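Local coordinates for SusD homolog (Bacteroides thetaiotaomicron, PDB 4MRU), which probably binds mucin O-glycans at the cell surface as a SusD-like outer-membrane lipoprotein that also carries a magnesium ion, at residues Y371-A376 / T397-E402; S392-T397 / N411-I416; N269-P274 / A376-Y381. All blocks are in the same frame, centred on the assembly; numbering follows the deposited sequence.

Interaction 1. Residues Y371-A376 / T397-E402; sequences YLNSIA and TVKWNE. With MG (magnesium ion), chain C; EDO (1,2-ethanediol), chain L.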
loop_
_atom_site.group_PDB
_atom_site.type_symbol
_atom_site.label_atom_id
_atom_site.label_comp_id
_atom_site.label_asym_id
_atom_site.label_seq_id
_atom_site.Cartn_x
_atom_site.Cartn_y
_atom_site.Cartn_z
ATOM N N TYR A 371 -13.621 -11.035 -18.854
ATOM C CA TYR A 371 -12.852 -11.354 -17.646
ATOM C C TYR A 371 -13.761 -11.357 -16.403
ATOM O O TYR A 371 -13.692 -12.224 -15.558
ATOM C CB TYR A 371 -11.711 -10.334 -17.489
ATOM C CG TYR A 371 -10.853 -10.454 -16.233
ATOM C CD1 TYR A 371 -9.727 -11.276 -16.220
ATOM C CD2 TYR A 371 -11.132 -9.719 -15.105
ATOM C CE1 TYR A 371 -8.924 -11.394 -15.120
ATOM C CE2 TYR A 371 -10.299 -9.800 -13.965
ATOM C CZ TYR A 371 -9.189 -10.616 -13.991
ATOM O OH TYR A 371 -8.378 -10.704 -12.877
ATOM N N LEU A 372 -14.685 -10.429 -16.370
ATOM C CA LEU A 372 -15.625 -10.307 -15.246
ATOM C C LEU A 372 -16.584 -11.492 -15.102
ATOM O O LEU A 372 -17.188 -11.650 -14.060
ATOM C CB LEU A 372 -16.434 -9.003 -15.395
ATOM C CG LEU A 372 -15.746 -7.726 -14.914
ATOM C CD1 LEU A 372 -16.578 -6.538 -15.326
ATOM C CD2 LEU A 372 -15.562 -7.783 -13.426
ATOM N N ASN A 373 -16.700 -12.334 -16.118
ATOM C CA ASN A 373 -17.467 -13.548 -15.992
ATOM C C ASN A 373 -16.635 -14.789 -15.820
ATOM O O ASN A 373 -17.142 -15.906 -15.953
ATOM C CB ASN A 373 -18.347 -13.696 -17.226
ATOM C CG ASN A 373 -19.439 -12.654 -17.253
ATOM O OD1 ASN A 373 -20.082 -12.379 -16.262
ATOM N ND2 ASN A 373 -19.623 -12.037 -18.418
ATOM N N SER A 374 -15.345 -14.616 -15.546
ATOM C CA SER A 374 -14.449 -15.746 -15.439
ATOM C C SER A 374 -14.762 -16.560 -14.195
ATOM O O SER A 374 -15.024 -16.002 -13.109
ATOM C CB SER A 374 -12.982 -15.277 -15.381
ATOM O OG SER A 374 -12.119 -16.357 -15.082
ATOM N N ILE A 375 -14.701 -17.887 -14.350
ATOM C CA ILE A 375 -14.837 -18.816 -13.216
ATOM C C ILE A 375 -13.578 -19.643 -13.041
ATOM O O ILE A 375 -13.595 -20.655 -12.382
ATOM C CB ILE A 375 -16.083 -19.699 -13.380
ATOM C CG1 ILE A 375 -16.060 -20.500 -14.687
ATOM C CG2 ILE A 375 -17.317 -18.812 -13.295
ATOM C CD1 ILE A 375 -17.131 -21.585 -14.719
ATOM N N ALA A 376 -12.465 -19.163 -13.623
ATOM C CA ALA A 376 -11.165 -19.827 -13.451
ATOM C C ALA A 376 -10.610 -19.574 -12.057
ATOM O O ALA A 376 -10.782 -18.494 -11.512
ATOM C CB ALA A 376 -10.168 -19.322 -14.479
ATOM N N THR A 397 -12.844 -16.840 -7.543
ATOM C CA THR A 397 -12.965 -16.491 -8.953
ATOM C C THR A 397 -13.320 -15.055 -9.125
ATOM O O THR A 397 -13.711 -14.357 -8.167
ATOM C CB THR A 397 -14.061 -17.329 -9.613
ATOM O OG1 THR A 397 -15.291 -17.022 -8.994
ATOM C CG2 THR A 397 -13.796 -18.849 -9.465
ATOM N N VAL A 398 -13.227 -14.586 -10.358
ATOM C CA VAL A 398 -13.566 -13.182 -10.659
ATOM C C VAL A 398 -15.071 -12.917 -10.671
ATOM O O VAL A 398 -15.536 -11.893 -10.156
ATOM C CB VAL A 398 -13.018 -12.732 -12.016
ATOM C CG1 VAL A 398 -13.395 -11.275 -12.279
ATOM C CG2 VAL A 398 -11.500 -12.908 -12.071
ATOM N N LYS A 399 -15.830 -13.852 -11.212
ATOM C CA LYS A 399 -17.266 -13.625 -11.406
ATOM C C LYS A 399 -18.013 -13.375 -10.076
ATOM O O LYS A 399 -17.945 -14.167 -9.132
ATOM C CB LYS A 399 -17.895 -14.792 -12.178
ATOM C CG LYS A 399 -19.367 -14.606 -12.582
ATOM C CD LYS A 399 -19.875 -15.788 -13.393
ATOM C CE LYS A 399 -21.290 -15.600 -13.925
ATOM N NZ LYS A 399 -22.255 -15.486 -12.793
ATOM N N TRP A 400 -18.774 -12.292 -10.053
ATOM C CA TRP A 400 -19.577 -11.897 -8.869
ATOM C C TRP A 400 -20.551 -12.995 -8.418
ATOM O O TRP A 400 -21.180 -13.667 -9.237
ATOM C CB TRP A 400 -20.321 -10.578 -9.148
ATOM C CG TRP A 400 -21.057 -10.022 -7.956
ATOM C CD1 TRP A 400 -22.389 -10.160 -7.669
ATOM C CD2 TRP A 400 -20.489 -9.277 -6.883
ATOM N NE1 TRP A 400 -22.675 -9.545 -6.484
ATOM C CE2 TRP A 400 -21.525 -8.972 -6.000
ATOM C CE3 TRP A 400 -19.196 -8.844 -6.583
ATOM C CZ2 TRP A 400 -21.317 -8.228 -4.830
ATOM C CZ3 TRP A 400 -18.994 -8.053 -5.443
ATOM C CH2 TRP A 400 -20.041 -7.765 -4.590
ATOM N N ASN A 401 -20.641 -13.195 -7.102
ATOM C CA ASN A 401 -21.549 -14.177 -6.541
ATOM C C ASN A 401 -22.850 -13.442 -6.285
ATOM O O ASN A 401 -22.905 -12.572 -5.441
ATOM C CB ASN A 401 -21.005 -14.793 -5.261
ATOM C CG ASN A 401 -21.905 -15.887 -4.706
ATOM O OD1 ASN A 401 -23.130 -15.802 -4.785
ATOM N ND2 ASN A 401 -21.310 -16.874 -4.082
ATOM N N GLU A 402 -23.894 -13.817 -6.986
ATOM C CA GLU A 402 -25.168 -13.059 -6.980
ATOM C C GLU A 402 -25.938 -13.163 -5.673
ATOM O O GLU A 402 -26.976 -12.515 -5.510
ATOM C CB GLU A 402 -26.040 -13.530 -8.144
ATOM C CG GLU A 402 -25.457 -13.287 -9.536
ATOM C CD GLU A 402 -25.241 -11.828 -9.898
ATOM O OE1 GLU A 402 -25.915 -10.909 -9.344
ATOM O OE2 GLU A 402 -24.415 -11.582 -10.810
HETATM MG MG MG C . -21.678 -11.111 -15.566
HETATM C C1 EDO L . -21.324 -18.198 -10.274
HETATM O O1 EDO L . -21.595 -16.778 -10.170
HETATM C C2 EDO L . -22.272 -18.942 -11.212
HETATM O O2 EDO L . -22.330 -18.361 -12.533
HETATM O O HOH W 1 -18.855 -10.286 -12.402
HETATM O O HOH W 2 -22.192 -10.730 -17.583
HETATM O O HOH W 3 -12.020 -16.338 -12.320
HETATM O O HOH W 4 -22.911 -12.887 -15.440
HETATM O O HOH W 5 -21.099 -11.330 -13.573
HETATM O O HOH W 6 -23.291 -9.849 -14.948
HETATM O O HOH W 7 -20.387 -9.451 -15.624
#

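Interaction 2. Residues S392-T397 / N411-I416; sequences SPANIT and NLERII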
loop_
_atom_site.group_PDB
_atom_site.type_symbol
_atom_site.label_atom_id
_atom_site.label_comp_id
_atom_site.label_asym_id
_atom_site.label_seq_id
_atom_site.Cartn_x
_atom_site.Cartn_y
_atom_site.Cartn_z
ATOM N N SER A 392 -2.312 -24.143 -4.954
ATOM C CA SER A 392 -2.884 -22.871 -5.175
ATOM C C SER A 392 -3.146 -22.132 -3.857
ATOM O O SER A 392 -3.573 -22.720 -2.903
ATOM C CB SER A 392 -4.226 -23.061 -5.904
ATOM O OG SER A 392 -4.828 -21.807 -6.041
ATOM N N PRO A 393 -3.010 -20.799 -3.844
ATOM C CA PRO A 393 -3.288 -20.027 -2.634
ATOM C C PRO A 393 -4.775 -19.838 -2.320
ATOM O O PRO A 393 -5.107 -19.555 -1.164
ATOM C CB PRO A 393 -2.665 -18.662 -2.939
ATOM C CG PRO A 393 -2.680 -18.569 -4.430
ATOM C CD PRO A 393 -2.455 -19.964 -4.922
ATOM N N ALA A 394 -5.650 -19.971 -3.330
ATOM C CA ALA A 394 -7.082 -19.663 -3.163
ATOM C C ALA A 394 -7.897 -20.275 -4.260
ATOM O O ALA A 394 -7.359 -20.661 -5.313
ATOM C CB ALA A 394 -7.287 -18.147 -3.144
ATOM N N ASN A 395 -9.209 -20.323 -4.072
ATOM C CA ASN A 395 -10.077 -20.759 -5.163
ATOM C C ASN A 395 -11.021 -19.650 -5.637
ATOM O O ASN A 395 -11.800 -19.870 -6.534
ATOM C CB ASN A 395 -10.835 -22.020 -4.764
ATOM C CG ASN A 395 -11.911 -21.765 -3.742
ATOM O OD1 ASN A 395 -12.055 -20.670 -3.183
ATOM N ND2 ASN A 395 -12.712 -22.785 -3.515
ATOM N N ILE A 396 -10.867 -18.448 -5.102
ATOM C CA ILE A 396 -11.699 -17.301 -5.462
ATOM C C ILE A 396 -11.663 -16.989 -6.962
ATOM O O ILE A 396 -10.616 -16.879 -7.574
ATOM C CB ILE A 396 -11.327 -16.016 -4.656
ATOM C CG1 ILE A 396 -12.380 -14.888 -4.834
ATOM C CG2 ILE A 396 -9.938 -15.502 -5.017
ATOM C CD1 ILE A 396 -13.744 -15.224 -4.274
ATOM N N THR A 397 -12.844 -16.840 -7.543
ATOM C CA THR A 397 -12.965 -16.491 -8.953
ATOM C C THR A 397 -13.320 -15.055 -9.125
ATOM O O THR A 397 -13.711 -14.357 -8.167
ATOM C CB THR A 397 -14.061 -17.329 -9.613
ATOM O OG1 THR A 397 -15.291 -17.022 -8.994
ATOM C CG2 THR A 397 -13.796 -18.849 -9.465
ATOM N N ASN A 411 -17.596 -12.531 -1.492
ATOM C CA ASN A 411 -17.617 -11.379 -2.344
ATOM C C ASN A 411 -16.570 -10.357 -1.853
ATOM O O ASN A 411 -15.964 -9.678 -2.642
ATOM C CB ASN A 411 -19.049 -10.765 -2.453
ATOM C CG ASN A 411 -19.897 -11.450 -3.526
ATOM O OD1 ASN A 411 -19.381 -11.873 -4.567
ATOM N ND2 ASN A 411 -21.173 -11.597 -3.262
ATOM N N LEU A 412 -16.352 -10.287 -0.543
ATOM C CA LEU A 412 -15.304 -9.423 -0.014
ATOM C C LEU A 412 -13.933 -9.915 -0.526
ATOM O O LEU A 412 -13.091 -9.129 -0.970
ATOM C CB LEU A 412 -15.334 -9.399 1.508
ATOM C CG LEU A 412 -14.222 -8.613 2.202
ATOM C CD1 LEU A 412 -14.303 -7.146 1.847
ATOM C CD2 LEU A 412 -14.295 -8.802 3.727
ATOM N N GLU A 413 -13.768 -11.227 -0.523
ATOM C CA GLU A 413 -12.545 -11.833 -0.992
ATOM C C GLU A 413 -12.243 -11.438 -2.456
ATOM O O GLU A 413 -11.113 -11.061 -2.753
ATOM C CB GLU A 413 -12.584 -13.353 -0.828
ATOM C CG GLU A 413 -11.298 -14.039 -1.292
ATOM C CD GLU A 413 -11.284 -15.521 -1.081
ATOM O OE1 GLU A 413 -12.365 -16.112 -0.720
ATOM O OE2 GLU A 413 -10.188 -16.116 -1.328
ATOM N N ARG A 414 -13.231 -11.487 -3.347
ATOM C CA ARG A 414 -12.982 -11.075 -4.742
ATOM C C ARG A 414 -12.798 -9.544 -4.854
ATOM O O ARG A 414 -11.959 -9.118 -5.622
ATOM C CB ARG A 414 -14.035 -11.623 -5.741
ATOM C CG ARG A 414 -15.485 -11.333 -5.472
ATOM C CD ARG A 414 -16.325 -11.782 -6.667
ATOM N NE ARG A 414 -16.078 -13.179 -6.988
ATOM C CZ ARG A 414 -16.642 -14.210 -6.355
ATOM N NH1 ARG A 414 -17.482 -14.013 -5.342
ATOM N NH2 ARG A 414 -16.336 -15.436 -6.694
ATOM N N ILE A 415 -13.546 -8.734 -4.091
ATOM C CA ILE A 415 -13.332 -7.290 -4.122
ATOM C C ILE A 415 -11.863 -6.992 -3.755
ATOM O O ILE A 415 -11.170 -6.282 -4.447
ATOM C CB ILE A 415 -14.280 -6.548 -3.174
ATOM C CG1 ILE A 415 -15.725 -6.628 -3.688
ATOM C CG2 ILE A 415 -13.819 -5.102 -2.977
ATOM C CD1 ILE A 415 -16.745 -6.186 -2.693
ATOM N N ILE A 416 -11.369 -7.588 -2.685
ATOM C CA ILE A 416 -10.048 -7.271 -2.213
ATOM C C ILE A 416 -8.994 -7.899 -3.116
ATOM O O ILE A 416 -7.922 -7.300 -3.397
ATOM C CB ILE A 416 -9.851 -7.747 -0.757
ATOM C CG1 ILE A 416 -10.788 -7.023 0.226
ATOM C CG2 ILE A 416 -8.399 -7.546 -0.334
ATOM C CD1 ILE A 416 -10.654 -5.507 0.307
HETATM O O HOH W 8 -10.333 -18.885 -1.735
HETATM O O HOH W 9 -13.244 -18.510 -1.496
#

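Interaction 3. Residues N269-P274 / A376-Y381; sequences NGYADP and ASPSGY. With EDO (1,2-ethanediol), chain I.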
loop_
_atom_site.group_PDB
_atom_site.type_symbol
_atom_site.label_atom_id
_atom_site.label_comp_id
_atom_site.label_asym_id
_atom_site.label_seq_id
_atom_site.Cartn_x
_atom_site.Cartn_y
_atom_site.Cartn_z
ATOM N N ASN A 269 -2.050 -15.600 -13.722
ATOM C CA ASN A 269 -2.006 -16.711 -14.704
ATOM C C ASN A 269 -3.269 -17.586 -14.643
ATOM O O ASN A 269 -3.782 -18.001 -15.669
ATOM C CB ASN A 269 -0.784 -17.608 -14.547
ATOM C CG ASN A 269 0.476 -17.004 -15.129
ATOM O OD1 ASN A 269 0.475 -15.947 -15.790
ATOM N ND2 ASN A 269 1.557 -17.681 -14.909
ATOM N N GLY A 270 -3.746 -17.885 -13.434
ATOM C CA GLY A 270 -4.992 -18.657 -13.278
ATOM C C GLY A 270 -6.164 -17.967 -13.981
ATOM O O GLY A 270 -6.975 -18.602 -14.625
ATOM N N TYR A 271 -6.247 -16.647 -13.841
ATOM C CA TYR A 271 -7.316 -15.864 -14.439
ATOM C C TYR A 271 -7.040 -15.503 -15.878
ATOM O O TYR A 271 -7.876 -14.854 -16.513
ATOM C CB TYR A 271 -7.523 -14.565 -13.651
ATOM C CG TYR A 271 -7.942 -14.663 -12.189
ATOM C CD1 TYR A 271 -8.635 -15.757 -11.687
ATOM C CD2 TYR A 271 -7.695 -13.603 -11.323
ATOM C CE1 TYR A 271 -9.065 -15.798 -10.359
ATOM C CE2 TYR A 271 -8.125 -13.624 -9.997
ATOM C CZ TYR A 271 -8.800 -14.732 -9.524
ATOM O OH TYR A 271 -9.223 -14.742 -8.227
ATOM N N ALA A 272 -5.876 -15.874 -16.410
ATOM C CA ALA A 272 -5.492 -15.504 -17.753
ATOM C C ALA A 272 -5.685 -13.977 -17.972
ATOM O O ALA A 272 -6.209 -13.499 -18.971
ATOM C CB ALA A 272 -6.259 -16.342 -18.776
ATOM N N ASP A 273 -5.182 -13.211 -17.026
ATOM C CA ASP A 273 -5.503 -11.794 -16.896
ATOM C C ASP A 273 -4.831 -11.025 -18.030
ATOM O O ASP A 273 -3.581 -11.029 -18.147
ATOM C CB ASP A 273 -5.031 -11.333 -15.513
ATOM C CG ASP A 273 -5.563 -9.992 -15.107
ATOM O OD1 ASP A 273 -5.549 -9.061 -15.902
ATOM O OD2 ASP A 273 -5.944 -9.886 -13.920
ATOM N N PRO A 274 -5.623 -10.317 -18.873
ATOM C CA PRO A 274 -4.992 -9.524 -19.922
ATOM C C PRO A 274 -4.037 -8.403 -19.436
ATOM O O PRO A 274 -3.281 -7.886 -20.239
ATOM C CB PRO A 274 -6.199 -8.893 -20.664
ATOM C CG PRO A 274 -7.350 -9.794 -20.354
ATOM C CD PRO A 274 -7.100 -10.270 -18.938
ATOM N N ALA A 376 -12.465 -19.163 -13.623
ATOM C CA ALA A 376 -11.165 -19.827 -13.451
ATOM C C ALA A 376 -10.610 -19.574 -12.057
ATOM O O ALA A 376 -10.782 -18.494 -11.512
ATOM C CB ALA A 376 -10.168 -19.322 -14.479
ATOM N N SER A 377 -9.940 -20.570 -11.504
ATOM C CA SER A 377 -9.323 -20.466 -10.195
ATOM C C SER A 377 -7.893 -19.964 -10.301
ATOM O O SER A 377 -7.234 -20.197 -11.311
ATOM C CB SER A 377 -9.301 -21.821 -9.496
ATOM O OG SER A 377 -10.573 -22.043 -8.897
ATOM N N PRO A 378 -7.385 -19.357 -9.228
ATOM C CA PRO A 378 -5.948 -19.069 -9.166
ATOM C C PRO A 378 -5.156 -20.366 -9.356
ATOM O O PRO A 378 -5.618 -21.434 -8.983
ATOM C CB PRO A 378 -5.774 -18.486 -7.774
ATOM C CG PRO A 378 -7.123 -17.865 -7.478
ATOM C CD PRO A 378 -8.101 -18.849 -8.039
ATOM N N SER A 379 -4.022 -20.290 -10.022
ATOM C CA SER A 379 -3.300 -21.507 -10.350
ATOM C C SER A 379 -2.514 -22.040 -9.148
ATOM O O SER A 379 -2.157 -21.292 -8.223
ATOM C CB SER A 379 -2.344 -21.253 -11.505
ATOM O OG SER A 379 -3.062 -21.189 -12.704
ATOM N N GLY A 380 -2.211 -23.325 -9.196
ATOM C CA GLY A 380 -1.158 -23.879 -8.356
ATOM C C GLY A 380 0.189 -23.228 -8.715
ATOM O O GLY A 380 0.366 -22.714 -9.811
ATOM N N TYR A 381 1.138 -23.229 -7.789
ATOM C CA TYR A 381 2.456 -22.646 -8.065
ATOM C C TYR A 381 3.458 -23.667 -8.573
ATOM O O TYR A 381 3.857 -24.575 -7.842
ATOM C CB TYR A 381 3.035 -21.972 -6.832
ATOM C CG TYR A 381 4.429 -21.444 -7.120
ATOM C CD1 TYR A 381 4.669 -20.581 -8.164
ATOM C CD2 TYR A 381 5.491 -21.786 -6.318
ATOM C CE1 TYR A 381 5.946 -20.114 -8.444
ATOM C CE2 TYR A 381 6.767 -21.354 -6.594
ATOM C CZ TYR A 381 7.003 -20.510 -7.645
ATOM O OH TYR A 381 8.293 -20.059 -7.850
HETATM C C1 EDO I . 1.038 -20.134 -12.097
HETATM O O1 EDO I . 1.243 -20.342 -13.507
HETATM C C2 EDO I . 2.345 -20.264 -11.317
HETATM O O2 EDO I . 3.017 -21.554 -11.457
#

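Interaction 1. Residues Y371-A376 / T397-E402
V398 stands at about a right angle to Y371 and lays one methyl over the tyrosine ring. V398 CG2 sits 4.1 Å from the centroid of the Y371 ring, 27° off the ring normal, a CH-pi contact over the face. The other branch, CG1, lies anti to the backbone N (chi1 180°) and is thereby turned to the backbone of Y371, touching Y371 O at 3.4 Å. The ring's hydroxyl bonds to Q418 NE2 of helix 408-423, which holds the far end of the tyrosine.

The two loops are joined by one direct hydrogen bond, K399 N to S374 O at 3.0 Å; the donor lies in the carbonyl plane, with a C=O...N angle of 159°. Beside it, K399 CA approaches L372 O at 3.3 Å in a CA-H...O contact. Two waters add bridges: water 1 links L372 O and W400 N, and water 3 accepts from V398 N while donating to A376 O.

K399 runs alongside I375, extended as far as CE and bent only at its last torsion, the two side chains pointing the same way, with I375 CG2 meeting CD of the lysine. Its NZ ends on both hydroxyls of a 1,2-ethanediol molecule, probably from the crystallisation liquor. The CB of N373 is directed away from the 397-402 loop, and its OD1 binds magnesium at 2.1 Å, while ND2 donates to water 2, itself a ligand of the ion.

Five waters complete the six-coordinate shell. The type I beta turn 371-374, closed by S374 N to Y371 O, thus presents a largely hydrated magnesium site on the protein's surface, with N373 its one protein ligand here.

Interaction 2. Residues S392-T397 / N411-I416
R414 reaches from its helix to T397 side-on, using NE and one NH. NE donates to T397 O at 2.9 Å, coming from above the carbonyl plane, 36° out of it. NH2 donates to T397 OG1 at 3.0 Å, and this hydroxyl lies close to the guanidinium plane; a second, weak bond runs from NH2 back to T397 O. The carbonyl oxygen is therefore held by two nitrogens of the same group. Against one face of the guanidinium rests I396 CD1, 3.5 Å above the plane and offset toward its rim.

I396 also slides past E413 in the opposite direction. Its CB comes within 3.5 Å of E413 OE2, and its CG1 packs on E413 CG. With CG anti to the backbone N (chi1 -179°) and the rest of the chain extended, E413 carries its carboxylate out along the loop, where two waters continue the contact: water 8 lies between N395 N, from which it accepts, and E413 OE2, and water 9 lies between N395 OD1 and E413 OE1.

In the next shell, N411 OD1 accepts from R414 NH1 at 3.0 Å, one turn back on the helix, and E410 forms a salt bridge with the same NH1. These two partners turn the guanidinium to present its other edge to T397, and the nearby carboxylate probably helps to offset its buried charge. A leucine at R414 would probably leave T397 O and OG1 without their donors and E410 without its ionic mate.

A buried arginine of helix 408-423 thus ties down the backbone of the long loop before it, within the alpha-helical SusD-like fold.

Interaction 3. Residues N269-P274 / A376-Y381
A Schellman motif ends helix 262-270, and the loop 376-381 packs against this C-terminal turn. A272, the first residue to leave helical geometry, has positive phi (50°), and its N donates to N269 O.

G270 makes the closest backbone approach. Its CA lies 4.2 Å from P378 CA, with S377 O at 3.4 Å in a CA-H...O contact and S379 OG at 3.2 Å. A beta carbon on G270 would run into S377 O, S379 N and P378 CA, so the loop can come this near only because the residue has no side chain. On the same turn, G270 O touches the A376 methyl at 3.3 Å.

The Y271 ring comes to the loop by its edge. Y271 CE1 meets A376 O at 3.4 Å, with that oxygen lying in the ring plane, and the same carbon is 4.0 Å from P378 CD. The tyrosine and proline side chains are set at a slant to each other. Y271 CG is anti to the carbonyl carbon (chi1 -62°), a setting that brings the ring edge to A376 and P378, with its hydroxyl bonded to I396 O further along the long loop.

N269 faces a 1,2-ethanediol, probably from the crystallisation liquor: ND2 donates to its O1 at 3.0 Å in a nearly straight bond of 171°, and OD1 accepts from R276.

Y271 also rests on T417, Q418 and I421 of helix 408-423 and on Y371 at the end of helix 368-371. P378 packs back on Y267, and S379 is joined to C266 by a backbone hydrogen bond, so the loop follows the last turns of helix 262-270.

All three contacts serve the long connection between helices 368-371 and 408-423, with centres about 10 to 12 Å apart, on the same side of the chain's centre. Interaction 3 brings its first half to the end of helix 262-270, a hundred residues earlier; interaction 1 draws its two ends together beside the magnesium ion; interaction 2 fixes its second half to helix 408-423. Interactions 1 and 2 share T397, and interactions 1 and 3 share A376. Interaction 1 alternates along the chain with each of the others, whereas interaction 3 closes before interaction 2 opens. Together they bind a connection almost without regular structure to the helical body, which probably helps to steady the metal site.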